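Local coordinates for protein trichomaglin (PDB 1SGL) that probably cleaves RNA, as an S-like ribonuclease of the ribonuclease T2 family, at residues Ala85-Cys90 against Glu95-Gln100; Arg93-Ile96 against Tyr102-His105; Ser18-Gly23 against Arg169-Gly174; Val76-Thr81 against Lys125-Tyr130. All blocks are in the same frame, centred on the assembly; numbering follows the deposited sequence.

Interaction 1: residues Ala85-Cys90 against Glu95-Gln100; sequences ALEQSC and EILWGQ
E87 and E95 form an antiparallel hydrogen-bonded pair, their CA atoms 5.1 Å apart, with E87 N donating to E95 O at 2.6 Å and E95 N donating to E87 O at 2.9 Å. Both side chains of the pair leave the same face of this two-stranded ribbon, on the side where helix 97-106 begins. E87 CG stands beside its own backbone N (chi1 -46°), and the bend at chi2 lays the carboxylate alongside L97, with OE1 3.6 Å from L97 CD1. The other oxygen, OE2, makes a salt bridge with R83, which supplies the opposite charge for this buried acid. The segments thus build a tight strand-to-helix connection: strand 94-95 ends at I96, the N-cap residue, and the first helical turn packs against strand 87-88. From that turn Q100 crosses E87 at about a right angle. Its NE2 donates to Q88 O at 3.2 Å, a nearly straight bond (N-H...O 166°) that lies in the amide plane of Q100 but is tilted 35° from the carbonyl plane of Q88. S89 packs its CB on E95 CG at 3.6 Å, while its OG hydrogen-bonds to E103. At the exposed L86, CD2 meets I96 CG2 at 3.9 Å, the two branched chains crossing obliquely.

Interaction 2: residues Arg93-Ile96 against Tyr102-His105; sequences RKEI and YEKH. With SO4 (sulfate ion), chain B.
The charged contact is between E95 and E103, whose side chains cross at about a right angle with their carboxylate planes 78° apart. E95 OE2 meets the E103 carboxylate at both oxygens, lying 2.8 Å from OE1 and 3.0 Å from OE2. No hydrogen bond is assigned between these carboxylate oxygens, which form a close pair of like-charged groups. E103 is fixed by hydrogen bonds on both oxygens, OE1 with S89 and OE2 with the backbone N of F63. Its CG lies beside the backbone N (chi1 -62°) and the chain runs on extended, which carries the carboxylate from the helix towards strand 94-95. R93 may temper the charge from a distance, its NE 5.7 Å from E103 OE2, without contact. K104 and H105 open the KHGTC sequence, which matches the second conserved active-site region of T2 ribonucleases, and these two residues after E103 turn to a sulfate. Among the anion contacts, H105 NE2 donates to sulfate O2 at 2.6 Å with an angle of 157°, the ion lying at the ring edge and near its plane. K104 NZ adds a weak bond to O1 at 3.4 Å. H43 and Q101 also bond this sulfate, probably from the crystallisation liquor, at a place consistent with a phosphate-binding position. Within the helix, K104 CG packs over one face of the H105 ring, 3.8 Å above its plane.

Interaction 3: residues Ser18-Gly23 against Arg169-Gly174; sequences SCRSGG and RCDEEG. With SO4 (sulfate ion), chain E.
R20 reaches across the surface to the type I beta turn D171-G174, which follows strand 167-170 of the main antiparallel sheet, and meets D171 and E173 there in a three-residue salt-bridge network. The turn is also an Asx turn: D171 OD1 accepts from E173 N at 3.0 Å, the donor coming from above the carboxylate plane, 54° out of it. The same OD1 accepts from the backbone N of L175, so one carboxylate oxygen holds the turn while OD2 is left to face the arginine. R20 CG sits between its backbone N and carbonyl carbon (chi1 82°), and from there the chain runs extended to NE, placing the guanidinium at the acids. Its two acidic partners are met differently. E173 OE2 lies at the guanidinium edge, 2.9 Å from R20 NH2, and takes a weak hydrogen bond within the salt bridge; the E173 chain is bent at chi2 and its carboxylate is turned 63° from the guanidinium plane. D171 OD2 lies instead over one guanidinium face, 3.3 Å from R20 NH2, and its attraction is purely electrostatic because no N-H points at it. The contact is a small one, burying 106 Å² in all, and it joins the loop after helix 15-18 to the turn that follows the C-terminal end of strand 167-170. A sulfate, probably from the crystallisation liquor, joins the group: R20 NH2 donates to its O4 at 2.9 Å, and E172 N makes a weak bond to its O3 at 3.4 Å.

Interaction 4: residues Val76-Thr81 against Lys125-Tyr130; sequences VEYWPT and KLFMKY. With SO4 (sulfate ion), chain C.
Y78 and F127 carry this contact, ring against ring, their side chains crossing at about a right angle. The touching atoms are Y78 CD2 and F127 CE2, 3.6 Å apart, and the same F127 CE2 lies 3.9 Å from Y78 CG, so a single corner of the phenylalanine leans on the CB-side half of the tyrosine. The ring centroids are 5.5 Å apart and the planes are inclined at 47°, an oblique arrangement. Two different first torsions bring the rings together: Y78 has CG beside its backbone N (chi1 -60°), whereas F127 has CG anti to its backbone N (chi1 178°), which directs the ring outward from its helix to Y78. The backbones themselves stay well apart, with the CA atoms of Y78 and F127 8.8 Å from each other. In the fold this is where the last turn of helix 72-78 meets the last turns of helix 116-129, both beside strand 40-47 of the main sheet; F127 and W79 each touch I42 on that strand. W79, the residue after Y78, also packs edge-to-face with W98 of helix 97-106. The tyrosine ring is packed from within its own helix as well, E77 CD lying 3.7 Å above one face and offset toward the rim. Past the end of helix 72-78, T81 OG1 makes a weak hydrogen bond to O3 of a sulfate, probably from the crystallisation liquor, at 3.3 Å; Y82 N binds the same ion.

How the interactions relate
From the N terminus, the loop at 18-23 is the first to find a partner, and interaction 3 closes the longest loop when 169-174 returns to it. Interaction 4 falls within that span, joining the ends of helices 72-78 and 116-129, and it in turn encloses interactions 1 and 2. Those two follow one another without crossing, sharing E95 and I96, and both bring helix 97-106 back onto the 87-95 ribbon. Interactions 1 and 4 meet where W98 NE1 reaches W79 O at 2.7 Å and where L97 packs on W79 and P80, whereas interaction 3 stands apart, about 7 Å from interaction 4 at the nearest atoms.

Interaction 1: residues Ala85-Cys90 against Glu95-Gln100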
loop_
_atom_site.group_PDB
_atom_site.type_symbol
_atom_site.label_atom_id
_atom_site.label_comp_id
_atom_site.label_asym_id
_atom_site.label_seq_id
_atom_site.Cartn_x
_atom_site.Cartn_y
_atom_site.Cartn_z
ATOM N N ALA A 85 10.563 -14.254 1.672
ATOM C CA ALA A 85 9.825 -15.489 1.874
ATOM C C ALA A 85 8.425 -15.337 1.293
ATOM O O ALA A 85 7.973 -14.220 1.047
ATOM C CB ALA A 85 9.746 -15.805 3.366
ATOM N N LEU A 86 7.743 -16.451 1.054
ATOM C CA LEU A 86 6.381 -16.386 0.535
ATOM C C LEU A 86 5.494 -15.944 1.696
ATOM O O LEU A 86 5.858 -16.107 2.861
ATOM C CB LEU A 86 5.922 -17.749 0.006
ATOM C CG LEU A 86 6.583 -18.261 -1.278
ATOM C CD1 LEU A 86 6.056 -19.652 -1.599
ATOM C CD2 LEU A 86 6.298 -17.308 -2.429
ATOM N N GLU A 87 4.336 -15.385 1.378
ATOM C CA GLU A 87 3.427 -14.897 2.405
ATOM C C GLU A 87 2.410 -15.954 2.831
ATOM O O GLU A 87 1.876 -16.697 2.006
ATOM C CB GLU A 87 2.693 -13.651 1.894
ATOM C CG GLU A 87 3.595 -12.617 1.221
ATOM C CD GLU A 87 3.793 -11.361 2.053
ATOM O OE1 GLU A 87 4.513 -10.448 1.597
ATOM O OE2 GLU A 87 3.226 -11.284 3.163
ATOM N N GLN A 88 2.154 -16.010 4.133
ATOM C CA GLN A 88 1.180 -16.943 4.680
ATOM C C GLN A 88 -0.183 -16.498 4.152
ATOM O O GLN A 88 -0.618 -15.373 4.413
ATOM C CB GLN A 88 1.205 -16.881 6.211
ATOM C CG GLN A 88 0.234 -17.833 6.883
ATOM C CD GLN A 88 0.595 -19.290 6.660
ATOM O OE1 GLN A 88 -0.215 -20.186 6.916
ATOM N NE2 GLN A 88 1.818 -19.537 6.190
ATOM N N SER A 89 -0.852 -17.368 3.405
ATOM C CA SER A 89 -2.149 -17.023 2.839
ATOM C C SER A 89 -3.275 -17.914 3.370
ATOM O O SER A 89 -3.153 -18.510 4.442
ATOM C CB SER A 89 -2.079 -17.105 1.309
ATOM O OG SER A 89 -3.235 -16.554 0.702
ATOM N N CYS A 90 -4.368 -17.997 2.618
ATOM C CA CYS A 90 -5.521 -18.799 3.015
ATOM C C CYS A 90 -5.239 -20.304 2.935
ATOM O O CYS A 90 -4.588 -20.774 2.001
ATOM C CB CYS A 90 -6.724 -18.457 2.123
ATOM S SG CYS A 90 -7.136 -16.679 2.025
ATOM N N GLU A 95 1.999 -18.021 -0.564
ATOM C CA GLU A 95 1.676 -17.261 -1.763
ATOM C C GLU A 95 2.539 -16.021 -1.887
ATOM O O GLU A 95 3.143 -15.577 -0.912
ATOM C CB GLU A 95 0.211 -16.827 -1.720
ATOM C CG GLU A 95 -0.787 -17.941 -1.909
ATOM C CD GLU A 95 -1.309 -17.994 -3.323
ATOM O OE1 GLU A 95 -0.478 -17.923 -4.257
ATOM O OE2 GLU A 95 -2.543 -18.109 -3.502
ATOM N N ILE A 96 2.607 -15.473 -3.093
ATOM C CA ILE A 96 3.348 -14.239 -3.307
ATOM C C ILE A 96 2.376 -13.148 -2.870
ATOM O O ILE A 96 1.160 -13.344 -2.918
ATOM C CB ILE A 96 3.698 -14.019 -4.791
ATOM C CG1 ILE A 96 2.464 -14.282 -5.654
ATOM C CG2 ILE A 96 4.857 -14.909 -5.190
ATOM C CD1 ILE A 96 2.675 -14.021 -7.121
ATOM N N LEU A 97 2.915 -12.010 -2.453
ATOM C CA LEU A 97 2.118 -10.883 -1.990
ATOM C C LEU A 97 0.820 -10.659 -2.766
ATOM O O LEU A 97 -0.254 -10.627 -2.171
ATOM C CB LEU A 97 2.958 -9.606 -2.019
ATOM C CG LEU A 97 2.285 -8.333 -1.498
ATOM C CD1 LEU A 97 1.965 -8.481 -0.006
ATOM C CD2 LEU A 97 3.204 -7.146 -1.736
ATOM N N TRP A 98 0.912 -10.514 -4.084
ATOM C CA TRP A 98 -0.277 -10.278 -4.897
ATOM C C TRP A 98 -1.347 -11.338 -4.665
ATOM O O TRP A 98 -2.540 -11.025 -4.593
ATOM C CB TRP A 98 0.079 -10.246 -6.387
ATOM C CG TRP A 98 1.294 -9.431 -6.709
ATOM C CD1 TRP A 98 1.720 -8.296 -6.071
ATOM C CD2 TRP A 98 2.247 -9.690 -7.743
ATOM N NE1 TRP A 98 2.881 -7.840 -6.641
ATOM C CE2 TRP A 98 3.229 -8.676 -7.671
ATOM C CE3 TRP A 98 2.369 -10.681 -8.727
ATOM C CZ2 TRP A 98 4.321 -8.625 -8.544
ATOM C CZ3 TRP A 98 3.456 -10.628 -9.598
ATOM C CH2 TRP A 98 4.416 -9.609 -9.498
ATOM N N GLY A 99 -0.911 -12.590 -4.553
ATOM C CA GLY A 99 -1.837 -13.683 -4.337
ATOM C C GLY A 99 -2.483 -13.613 -2.970
ATOM O O GLY A 99 -3.705 -13.734 -2.849
ATOM N N GLN A 100 -1.661 -13.425 -1.941
ATOM C CA GLN A 100 -2.158 -13.337 -0.581
ATOM C C GLN A 100 -3.173 -12.203 -0.427
ATOM O O GLN A 100 -4.227 -12.393 0.188
ATOM C CB GLN A 100 -1.017 -13.107 0.397
ATOM C CG GLN A 100 -1.504 -12.912 1.819
ATOM C CD GLN A 100 -0.709 -11.870 2.561
ATOM O OE1 GLN A 100 -0.529 -10.757 2.071
ATOM N NE2 GLN A 100 -0.225 -12.219 3.746
#

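Interaction 2: residues Arg93-Ile96 against Tyr102-His105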
loop_
_atom_site.group_PDB
_atom_site.type_symbol
_atom_site.label_atom_id
_atom_site.label_comp_id
_atom_site.label_asym_id
_atom_site.label_seq_id
_atom_site.Cartn_x
_atom_site.Cartn_y
_atom_site.Cartn_z
ATOM N N ARG A 93 -1.731 -21.965 2.768
ATOM C CA ARG A 93 -1.085 -21.920 1.464
ATOM C C ARG A 93 -0.095 -20.765 1.391
ATOM O O ARG A 93 -0.422 -19.635 1.748
ATOM C CB ARG A 93 -2.123 -21.749 0.353
ATOM C CG ARG A 93 -3.023 -22.948 0.127
ATOM C CD ARG A 93 -3.997 -22.688 -1.019
ATOM N NE ARG A 93 -4.760 -23.883 -1.379
ATOM C CZ ARG A 93 -4.218 -25.005 -1.847
ATOM N NH1 ARG A 93 -2.904 -25.092 -2.014
ATOM N NH2 ARG A 93 -4.989 -26.042 -2.150
ATOM N N LYS A 94 1.119 -21.061 0.942
ATOM C CA LYS A 94 2.143 -20.041 0.786
ATOM C C LYS A 94 1.796 -19.332 -0.516
ATOM O O LYS A 94 1.345 -19.967 -1.465
ATOM C CB LYS A 94 3.521 -20.684 0.668
ATOM C CG LYS A 94 3.910 -21.536 1.857
ATOM C CD LYS A 94 4.016 -20.696 3.117
ATOM C CE LYS A 94 4.450 -21.542 4.297
ATOM N NZ LYS A 94 4.585 -20.715 5.524
ATOM N N GLU A 95 1.999 -18.021 -0.564
ATOM C CA GLU A 95 1.676 -17.261 -1.763
ATOM C C GLU A 95 2.539 -16.021 -1.887
ATOM O O GLU A 95 3.143 -15.577 -0.912
ATOM C CB GLU A 95 0.211 -16.827 -1.720
ATOM C CG GLU A 95 -0.787 -17.941 -1.909
ATOM C CD GLU A 95 -1.309 -17.994 -3.323
ATOM O OE1 GLU A 95 -0.478 -17.923 -4.257
ATOM O OE2 GLU A 95 -2.543 -18.109 -3.502
ATOM N N ILE A 96 2.607 -15.473 -3.093
ATOM C CA ILE A 96 3.348 -14.239 -3.307
ATOM C C ILE A 96 2.376 -13.148 -2.870
ATOM O O ILE A 96 1.160 -13.344 -2.918
ATOM C CB ILE A 96 3.698 -14.019 -4.791
ATOM C CG1 ILE A 96 2.464 -14.282 -5.654
ATOM C CG2 ILE A 96 4.857 -14.909 -5.190
ATOM C CD1 ILE A 96 2.675 -14.021 -7.121
ATOM N N TYR A 102 -5.011 -10.804 -2.739
ATOM C CA TYR A 102 -6.229 -11.130 -3.461
ATOM C C TYR A 102 -7.113 -12.141 -2.725
ATOM O O TYR A 102 -8.318 -11.933 -2.588
ATOM C CB TYR A 102 -5.925 -11.696 -4.843
ATOM C CG TYR A 102 -7.192 -12.180 -5.507
ATOM C CD1 TYR A 102 -8.170 -11.273 -5.904
ATOM C CD2 TYR A 102 -7.460 -13.549 -5.646
ATOM C CE1 TYR A 102 -9.384 -11.703 -6.417
ATOM C CE2 TYR A 102 -8.681 -13.992 -6.157
ATOM C CZ TYR A 102 -9.638 -13.059 -6.539
ATOM O OH TYR A 102 -10.856 -13.458 -7.040
ATOM N N GLU A 103 -6.519 -13.241 -2.270
ATOM C CA GLU A 103 -7.278 -14.278 -1.580
ATOM C C GLU A 103 -7.797 -13.827 -0.209
ATOM O O GLU A 103 -8.956 -14.048 0.134
ATOM C CB GLU A 103 -6.423 -15.534 -1.404
ATOM C CG GLU A 103 -5.960 -16.194 -2.699
ATOM C CD GLU A 103 -5.268 -17.533 -2.448
ATOM O OE1 GLU A 103 -4.467 -17.627 -1.489
ATOM O OE2 GLU A 103 -5.518 -18.493 -3.209
ATOM N N LYS A 104 -6.934 -13.195 0.569
ATOM C CA LYS A 104 -7.311 -12.751 1.899
ATOM C C LYS A 104 -8.288 -11.571 1.929
ATOM O O LYS A 104 -9.158 -11.510 2.801
ATOM C CB LYS A 104 -6.052 -12.402 2.695
ATOM C CG LYS A 104 -6.275 -12.241 4.185
ATOM C CD LYS A 104 -4.972 -11.924 4.900
ATOM C CE LYS A 104 -5.203 -11.697 6.384
ATOM N NZ LYS A 104 -3.946 -11.273 7.071
ATOM N N HIS A 105 -8.172 -10.651 0.973
ATOM C CA HIS A 105 -9.037 -9.473 0.974
ATOM C C HIS A 105 -9.896 -9.245 -0.265
ATOM O O HIS A 105 -11.075 -8.898 -0.154
ATOM C CB HIS A 105 -8.193 -8.219 1.218
ATOM C CG HIS A 105 -7.339 -8.292 2.443
ATOM N ND1 HIS A 105 -7.862 -8.487 3.702
ATOM C CD2 HIS A 105 -5.998 -8.186 2.602
ATOM C CE1 HIS A 105 -6.879 -8.500 4.587
ATOM N NE2 HIS A 105 -5.739 -8.319 3.946
HETATM S S SO4 B . -2.387 -7.809 5.466
HETATM O O1 SO4 B . -2.361 -8.304 6.854
HETATM O O2 SO4 B . -3.215 -8.715 4.649
HETATM O O3 SO4 B . -1.014 -7.782 4.936
HETATM O O4 SO4 B . -2.949 -6.444 5.422
#

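Interaction 3: residues Ser18-Gly23 against Arg169-Gly174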
loop_
_atom_site.group_PDB
_atom_site.type_symbol
_atom_site.label_atom_id
_atom_site.label_comp_id
_atom_site.label_asym_id
_atom_site.label_seq_id
_atom_site.Cartn_x
_atom_site.Cartn_y
_atom_site.Cartn_z
ATOM N N SER A 18 10.723 0.048 4.794
ATOM C CA SER A 18 10.596 -1.398 4.644
ATOM C C SER A 18 11.953 -2.020 4.305
ATOM O O SER A 18 12.160 -3.219 4.477
ATOM C CB SER A 18 9.608 -1.737 3.523
ATOM O OG SER A 18 8.287 -1.348 3.846
ATOM N N CYS A 19 12.871 -1.196 3.818
ATOM C CA CYS A 19 14.191 -1.664 3.422
ATOM C C CYS A 19 15.325 -1.293 4.363
ATOM O O CYS A 19 16.468 -1.649 4.103
ATOM C CB CYS A 19 14.527 -1.112 2.040
ATOM S SG CYS A 19 13.370 -1.619 0.735
ATOM N N ARG A 20 15.029 -0.586 5.448
ATOM C CA ARG A 20 16.093 -0.158 6.350
ATOM C C ARG A 20 16.756 -1.267 7.158
ATOM O O ARG A 20 17.789 -1.045 7.793
ATOM C CB ARG A 20 15.593 0.932 7.300
ATOM C CG ARG A 20 14.830 0.437 8.506
ATOM C CD ARG A 20 14.917 1.489 9.602
ATOM N NE ARG A 20 14.139 1.145 10.786
ATOM C CZ ARG A 20 14.160 1.848 11.914
ATOM N NH1 ARG A 20 14.923 2.929 12.009
ATOM N NH2 ARG A 20 13.413 1.477 12.945
ATOM N N SER A 21 16.172 -2.455 7.145
ATOM C CA SER A 21 16.762 -3.564 7.879
ATOM C C SER A 21 17.501 -4.453 6.879
ATOM O O SER A 21 17.319 -5.672 6.854
ATOM C CB SER A 21 15.679 -4.360 8.615
ATOM O OG SER A 21 16.253 -5.234 9.573
ATOM N N GLY A 22 18.325 -3.816 6.047
ATOM C CA GLY A 22 19.104 -4.524 5.045
ATOM C C GLY A 22 18.405 -5.694 4.377
ATOM O O GLY A 22 17.324 -5.543 3.797
ATOM N N GLY A 23 19.038 -6.863 4.452
ATOM C CA GLY A 23 18.477 -8.061 3.853
ATOM C C GLY A 23 19.205 -8.498 2.593
ATOM O O GLY A 23 20.087 -7.800 2.093
ATOM N N ARG A 169 1.006 6.063 9.512
ATOM C CA ARG A 169 1.474 5.190 10.572
ATOM C C ARG A 169 3.006 5.200 10.559
ATOM O O ARG A 169 3.624 4.983 9.517
ATOM C CB ARG A 169 0.940 3.781 10.350
ATOM C CG ARG A 169 1.003 2.905 11.589
ATOM C CD ARG A 169 -0.301 2.119 11.748
ATOM N NE ARG A 169 -0.387 1.455 13.043
ATOM C CZ ARG A 169 -1.457 0.795 13.474
ATOM N NH1 ARG A 169 -2.540 0.705 12.709
ATOM N NH2 ARG A 169 -1.445 0.228 14.675
ATOM N N CYS A 170 3.601 5.476 11.716
ATOM C CA CYS A 170 5.054 5.548 11.879
ATOM C C CYS A 170 5.549 4.475 12.843
ATOM O O CYS A 170 4.770 3.941 13.625
ATOM C CB CYS A 170 5.459 6.911 12.463
ATOM S SG CYS A 170 5.299 8.319 11.324
ATOM N N ASP A 171 6.838 4.144 12.781
ATOM C CA ASP A 171 7.359 3.190 13.743
ATOM C C ASP A 171 7.672 4.037 14.986
ATOM O O ASP A 171 7.356 5.229 15.017
ATOM C CB ASP A 171 8.609 2.451 13.223
ATOM C CG ASP A 171 9.729 3.383 12.803
ATOM O OD1 ASP A 171 9.783 4.543 13.260
ATOM O OD2 ASP A 171 10.580 2.929 12.014
ATOM N N GLU A 172 8.281 3.444 16.003
ATOM C CA GLU A 172 8.562 4.184 17.230
ATOM C C GLU A 172 9.747 5.151 17.199
ATOM O O GLU A 172 9.937 5.936 18.133
ATOM C CB GLU A 172 8.682 3.197 18.395
ATOM C CG GLU A 172 7.352 2.497 18.682
ATOM C CD GLU A 172 7.391 1.598 19.902
ATOM O OE1 GLU A 172 8.246 1.818 20.782
ATOM O OE2 GLU A 172 6.550 0.681 19.987
ATOM N N GLU A 173 10.533 5.108 16.129
ATOM C CA GLU A 173 11.662 6.016 15.984
ATOM C C GLU A 173 11.263 7.219 15.126
ATOM O O GLU A 173 12.100 8.056 14.777
ATOM C CB GLU A 173 12.851 5.314 15.332
ATOM C CG GLU A 173 13.506 4.266 16.208
ATOM C CD GLU A 173 12.989 2.866 15.938
ATOM O OE1 GLU A 173 11.753 2.663 15.913
ATOM O OE2 GLU A 173 13.830 1.965 15.759
ATOM N N GLY A 174 9.983 7.291 14.781
ATOM C CA GLY A 174 9.494 8.392 13.973
ATOM C C GLY A 174 9.621 8.227 12.462
ATOM O O GLY A 174 9.588 9.219 11.731
HETATM S S SO4 E . 10.835 -0.390 15.528
HETATM O O1 SO4 E . 10.539 -1.820 15.757
HETATM O O2 SO4 E . 11.709 0.112 16.606
HETATM O O3 SO4 E . 9.574 0.380 15.527
HETATM O O4 SO4 E . 11.520 -0.242 14.229
#

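Interaction 4: residues Val76-Thr81 against Lys125-Tyr130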
loop_
_atom_site.group_PDB
_atom_site.type_symbol
_atom_site.label_atom_id
_atom_site.label_comp_id
_atom_site.label_asym_id
_atom_site.label_seq_id
_atom_site.Cartn_x
_atom_site.Cartn_y
_atom_site.Cartn_z
ATOM N N VAL A 76 5.320 -5.403 -10.707
ATOM C CA VAL A 76 6.708 -5.543 -10.284
ATOM C C VAL A 76 7.293 -4.195 -9.870
ATOM O O VAL A 76 8.077 -4.105 -8.931
ATOM C CB VAL A 76 7.568 -6.151 -11.416
ATOM C CG1 VAL A 76 9.050 -5.993 -11.103
ATOM C CG2 VAL A 76 7.226 -7.628 -11.580
ATOM N N GLU A 77 6.887 -3.140 -10.561
ATOM C CA GLU A 77 7.402 -1.822 -10.247
ATOM C C GLU A 77 6.659 -1.134 -9.096
ATOM O O GLU A 77 7.282 -0.549 -8.213
ATOM C CB GLU A 77 7.336 -0.928 -11.485
ATOM C CG GLU A 77 8.341 0.214 -11.449
ATOM C CD GLU A 77 7.902 1.404 -12.274
ATOM O OE1 GLU A 77 7.453 1.209 -13.429
ATOM O OE2 GLU A 77 8.016 2.538 -11.760
ATOM N N TYR A 78 5.332 -1.218 -9.096
ATOM C CA TYR A 78 4.546 -0.539 -8.068
ATOM C C TYR A 78 4.007 -1.372 -6.915
ATOM O O TYR A 78 3.540 -0.820 -5.920
ATOM C CB TYR A 78 3.387 0.193 -8.737
ATOM C CG TYR A 78 3.847 1.220 -9.734
ATOM C CD1 TYR A 78 3.485 1.129 -11.073
ATOM C CD2 TYR A 78 4.643 2.290 -9.336
ATOM C CE1 TYR A 78 3.899 2.078 -11.997
ATOM C CE2 TYR A 78 5.066 3.248 -10.252
ATOM C CZ TYR A 78 4.687 3.133 -11.582
ATOM O OH TYR A 78 5.101 4.076 -12.497
ATOM N N TRP A 79 4.083 -2.693 -7.036
ATOM C CA TRP A 79 3.565 -3.574 -5.998
ATOM C C TRP A 79 4.591 -4.647 -5.612
ATOM O O TRP A 79 4.254 -5.821 -5.516
ATOM C CB TRP A 79 2.285 -4.230 -6.515
ATOM C CG TRP A 79 1.343 -4.743 -5.469
ATOM C CD1 TRP A 79 1.665 -5.294 -4.265
ATOM C CD2 TRP A 79 -0.074 -4.850 -5.592
ATOM N NE1 TRP A 79 0.533 -5.746 -3.630
ATOM C CE2 TRP A 79 -0.550 -5.484 -4.426
ATOM C CE3 TRP A 79 -0.991 -4.472 -6.580
ATOM C CZ2 TRP A 79 -1.905 -5.749 -4.220
ATOM C CZ3 TRP A 79 -2.330 -4.734 -6.376
ATOM C CH2 TRP A 79 -2.777 -5.367 -5.204
ATOM N N PRO A 80 5.859 -4.254 -5.385
ATOM C CA PRO A 80 6.875 -5.243 -5.017
ATOM C C PRO A 80 6.669 -5.763 -3.605
ATOM O O PRO A 80 5.832 -5.252 -2.867
ATOM C CB PRO A 80 8.169 -4.455 -5.132
ATOM C CG PRO A 80 7.744 -3.107 -4.599
ATOM C CD PRO A 80 6.411 -2.886 -5.309
ATOM N N THR A 81 7.429 -6.788 -3.236
ATOM C CA THR A 81 7.339 -7.334 -1.893
ATOM C C THR A 81 8.593 -6.864 -1.163
ATOM O O THR A 81 9.567 -6.473 -1.796
ATOM C CB THR A 81 7.275 -8.884 -1.899
ATOM O OG1 THR A 81 7.105 -9.354 -0.553
ATOM C CG2 THR A 81 8.557 -9.478 -2.461
ATOM N N LYS A 125 -5.389 1.377 -10.803
ATOM C CA LYS A 125 -6.009 2.612 -11.272
ATOM C C LYS A 125 -6.049 3.641 -10.154
ATOM O O LYS A 125 -5.717 4.804 -10.366
ATOM C CB LYS A 125 -7.437 2.357 -11.765
ATOM C CG LYS A 125 -7.526 1.636 -13.099
ATOM C CD LYS A 125 -8.979 1.286 -13.467
ATOM C CE LYS A 125 -9.844 2.530 -13.666
ATOM N NZ LYS A 125 -9.961 3.391 -12.448
ATOM N N LEU A 126 -6.462 3.210 -8.965
ATOM C CA LEU A 126 -6.543 4.116 -7.828
ATOM C C LEU A 126 -5.177 4.663 -7.443
ATOM O O LEU A 126 -5.050 5.836 -7.122
ATOM C CB LEU A 126 -7.173 3.418 -6.621
ATOM C CG LEU A 126 -8.668 3.117 -6.747
ATOM C CD1 LEU A 126 -9.153 2.411 -5.491
ATOM C CD2 LEU A 126 -9.429 4.411 -6.962
ATOM N N PHE A 127 -4.160 3.809 -7.476
ATOM C CA PHE A 127 -2.811 4.232 -7.129
ATOM C C PHE A 127 -2.308 5.314 -8.087
ATOM O O PHE A 127 -1.721 6.305 -7.653
ATOM C CB PHE A 127 -1.853 3.040 -7.171
ATOM C CG PHE A 127 -0.418 3.396 -6.881
ATOM C CD1 PHE A 127 0.011 3.611 -5.576
ATOM C CD2 PHE A 127 0.508 3.501 -7.918
ATOM C CE1 PHE A 127 1.342 3.922 -5.302
ATOM C CE2 PHE A 127 1.842 3.814 -7.658
ATOM C CZ PHE A 127 2.262 4.024 -6.346
ATOM N N MET A 128 -2.547 5.117 -9.382
ATOM C CA MET A 128 -2.097 6.067 -10.394
ATOM C C MET A 128 -2.928 7.338 -10.453
ATOM O O MET A 128 -2.377 8.423 -10.609
ATOM C CB MET A 128 -2.065 5.401 -11.779
ATOM C CG MET A 128 -1.050 4.258 -11.881
ATOM S SD MET A 128 -1.006 3.423 -13.496
ATOM C CE MET A 128 -2.628 2.661 -13.536
ATOM N N LYS A 129 -4.243 7.208 -10.304
ATOM C CA LYS A 129 -5.127 8.365 -10.357
ATOM C C LYS A 129 -4.971 9.309 -9.158
ATOM O O LYS A 129 -5.012 10.527 -9.317
ATOM C CB LYS A 129 -6.586 7.921 -10.463
ATOM C CG LYS A 129 -7.538 9.087 -10.644
ATOM C CD LYS A 129 -8.978 8.639 -10.797
ATOM C CE LYS A 129 -9.879 9.847 -11.059
ATOM N NZ LYS A 129 -11.327 9.492 -11.092
ATOM N N TYR A 130 -4.808 8.743 -7.967
ATOM C CA TYR A 130 -4.630 9.537 -6.754
ATOM C C TYR A 130 -3.220 9.250 -6.264
ATOM O O TYR A 130 -3.017 8.705 -5.186
ATOM C CB TYR A 130 -5.661 9.129 -5.698
ATOM C CG TYR A 130 -7.091 9.281 -6.173
ATOM C CD1 TYR A 130 -7.864 8.169 -6.489
ATOM C CD2 TYR A 130 -7.663 10.545 -6.327
ATOM C CE1 TYR A 130 -9.169 8.303 -6.943
ATOM C CE2 TYR A 130 -8.974 10.692 -6.785
ATOM C CZ TYR A 130 -9.716 9.566 -7.087
ATOM O OH TYR A 130 -11.007 9.698 -7.527
HETATM S S SO4 C . 5.753 -6.925 2.443
HETATM O O1 SO4 C . 5.155 -5.735 3.077
HETATM O O2 SO4 C . 7.135 -7.087 2.927
HETATM O O3 SO4 C . 5.767 -6.757 0.979
HETATM O O4 SO4 C . 4.959 -8.113 2.794
#